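Local coordinates for C-1-tetrahydrofolate synthase, cytoplasmic, putative (Trypanosoma brucei, PDB 4CJX), which probably interconverts one-carbon forms of tetrahydrofolate, acting as an NADP-dependent methylenetetrahydrofolate dehydrogenase and methenyltetrahydrofolate cyclohydrolase within a homodimer, at residues P23-I28 against K284-I289. Residues are numbered along the deposited sequence; the frame is centred on the assembly and turned at random.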
loop_
_atom_site.group_PDB
_atom_site.type_symbol
_atom_site.label_atom_id
_atom_site.label_comp_id
_atom_site.label_asym_id
_atom_site.label_seq_id
_atom_site.Cartn_x
_atom_site.Cartn_y
_atom_site.Cartn_z
ATOM N N PRO B 23 -33.512 -17.434 10.070
ATOM C CA PRO B 23 -32.452 -17.109 9.118
ATOM C C PRO B 23 -31.058 -17.127 9.744
ATOM O O PRO B 23 -30.878 -16.790 10.922
ATOM C CB PRO B 23 -32.817 -15.688 8.644
ATOM C CG PRO B 23 -33.748 -15.156 9.672
ATOM C CD PRO B 23 -34.524 -16.361 10.118
ATOM N N GLU B 24 -30.094 -17.549 8.938
ATOM C CA GLU B 24 -28.700 -17.590 9.319
ATOM C C GLU B 24 -27.893 -17.323 8.092
ATOM O O GLU B 24 -28.418 -17.416 6.978
ATOM C CB GLU B 24 -28.322 -18.979 9.797
ATOM C CG GLU B 24 -29.077 -19.462 11.009
ATOM C CD GLU B 24 -28.317 -20.540 11.739
ATOM O OE1 GLU B 24 -27.298 -21.062 11.206
ATOM O OE2 GLU B 24 -28.738 -20.858 12.861
ATOM N N ALA B 25 -26.604 -17.064 8.305
ATOM C CA ALA B 25 -25.683 -16.769 7.230
ATOM C C ALA B 25 -25.591 -17.903 6.237
ATOM O O ALA B 25 -25.634 -19.083 6.594
ATOM C CB ALA B 25 -24.295 -16.467 7.775
ATOM N N VAL B 26 -25.405 -17.523 4.979
ATOM C CA VAL B 26 -24.970 -18.466 3.976
ATOM C C VAL B 26 -23.502 -18.798 4.270
ATOM O O VAL B 26 -22.657 -17.889 4.361
ATOM C CB VAL B 26 -25.108 -17.855 2.570
ATOM C CG1 VAL B 26 -24.338 -18.666 1.530
ATOM C CG2 VAL B 26 -26.574 -17.699 2.209
ATOM N N VAL B 27 -23.191 -20.087 4.394
ATOM C CA VAL B 27 -21.825 -20.513 4.583
ATOM C C VAL B 27 -21.228 -20.757 3.188
ATOM O O VAL B 27 -21.620 -21.671 2.485
ATOM C CB VAL B 27 -21.694 -21.800 5.421
ATOM C CG1 VAL B 27 -20.228 -22.202 5.559
ATOM C CG2 VAL B 27 -22.337 -21.642 6.789
ATOM N N ILE B 28 -20.296 -19.926 2.782
ATOM C CA ILE B 28 -19.685 -20.097 1.479
ATOM C C ILE B 28 -18.673 -21.248 1.513
ATOM O O ILE B 28 -17.757 -21.262 2.333
ATOM C CB ILE B 28 -18.972 -18.833 1.008
ATOM C CG1 ILE B 28 -19.993 -17.708 0.785
ATOM C CG2 ILE B 28 -18.217 -19.122 -0.283
ATOM C CD1 ILE B 28 -19.391 -16.321 0.779
ATOM N N LYS B 284 -25.216 -16.562 13.057
ATOM C CA LYS B 284 -26.615 -16.202 13.291
ATOM C C LYS B 284 -26.910 -14.762 12.911
ATOM O O LYS B 284 -28.063 -14.367 12.882
ATOM C CB LYS B 284 -27.023 -16.360 14.768
ATOM C CG LYS B 284 -26.676 -17.679 15.419
ATOM C CD LYS B 284 -27.409 -18.857 14.821
ATOM C CE LYS B 284 -26.790 -20.149 15.356
ATOM N NZ LYS B 284 -27.527 -21.410 15.041
ATOM N N ARG B 285 -25.884 -13.962 12.662
ATOM C CA ARG B 285 -26.076 -12.534 12.441
ATOM C C ARG B 285 -25.677 -12.068 11.027
ATOM O O ARG B 285 -26.305 -11.163 10.471
ATOM C CB ARG B 285 -25.282 -11.776 13.504
ATOM C CG ARG B 285 -25.779 -12.070 14.927
ATOM C CD ARG B 285 -24.883 -11.392 15.935
ATOM N NE ARG B 285 -24.921 -9.953 15.727
ATOM C CZ ARG B 285 -25.656 -9.114 16.446
ATOM N NH1 ARG B 285 -26.366 -9.561 17.468
ATOM N NH2 ARG B 285 -25.667 -7.817 16.153
ATOM N N ALA B 286 -24.616 -12.672 10.483
ATOM C CA ALA B 286 -24.114 -12.372 9.154
ATOM C C ALA B 286 -25.057 -12.833 8.054
ATOM O O ALA B 286 -25.820 -13.780 8.223
ATOM C CB ALA B 286 -22.772 -13.048 8.958
ATOM N N ALA B 287 -24.995 -12.161 6.911
ATOM C CA ALA B 287 -25.657 -12.674 5.727
ATOM C C ALA B 287 -24.816 -13.760 5.079
ATOM O O ALA B 287 -25.353 -14.728 4.544
ATOM C CB ALA B 287 -25.982 -11.559 4.735
ATOM N N TYR B 288 -23.504 -13.568 5.100
ATOM C CA TYR B 288 -22.540 -14.511 4.522
ATOM C C TYR B 288 -21.348 -14.670 5.460
ATOM O O TYR B 288 -20.903 -13.720 6.096
ATOM C CB TYR B 288 -22.013 -14.019 3.165
ATOM C CG TYR B 288 -23.045 -13.835 2.107
ATOM C CD1 TYR B 288 -23.475 -14.907 1.343
ATOM C CD2 TYR B 288 -23.586 -12.591 1.856
ATOM C CE1 TYR B 288 -24.428 -14.740 0.350
ATOM C CE2 TYR B 288 -24.549 -12.418 0.877
ATOM C CZ TYR B 288 -24.956 -13.489 0.113
ATOM O OH TYR B 288 -25.919 -13.322 -0.852
ATOM N N ILE B 289 -20.816 -15.872 5.505
ATOM C CA ILE B 289 -19.657 -16.167 6.317
ATOM C C ILE B 289 -18.871 -17.319 5.676
ATOM O O ILE B 289 -19.444 -18.136 4.967
ATOM C CB ILE B 289 -20.093 -16.508 7.740
ATOM C CG1 ILE B 289 -18.885 -16.593 8.674
ATOM C CG2 ILE B 289 -20.859 -17.828 7.762
ATOM C CD1 ILE B 289 -19.264 -16.583 10.146
#
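V26 and V27 pair in parallel with Y288 and I289, a worked example of how a chain's N-terminal residues can add an outermost strand to a sheet built from distant sequence. Three backbone hydrogen bonds alternate between the strands: V26 N to A287 O (2.8 Å), I289 N to V26 O (3.0 Å) and I28 N to I289 O (3.0 Å). The first donor stands 39° out of the carbonyl plane of A287, whereas the other two approach their carbonyls almost end-on. Y288 CA and V27 CA add CA-H...O contacts to V26 O and I289 O, respectively.

Apolar contacts divide between the faces. On the face carrying V26 and Y288, the valine lies alongside the tyrosine and meets its ring obliquely, V26 CB 3.6 Å from Y288 CD1, with I28 CD1 also approaching the Y288 side chain. On the other, V27 CG2 meets I289 CG2, while the methyl of A25 rests 3.7 Å from that same I289 CG2.

Ahead of the paired residues, E24 and K284 add an ionic contact. A kink at chi2 of K284 (-65°) turns its ammonium end back beside the E24 side chain, where K284 NZ bonds to E24 OE2 (2.6 Å) from the syn side, 28° out of the carboxylate plane, as a salt bridge.

In the fold, strand 288-289 separates strand 26-27 from strand 253-256 in the parallel, Rossmann-type sheet of the NAD(P)-binding domain; I28 and Y288 touch helix 166-178 through S178, and I28 also L174, while V27 and I289 pack on F279 of helix 279-282.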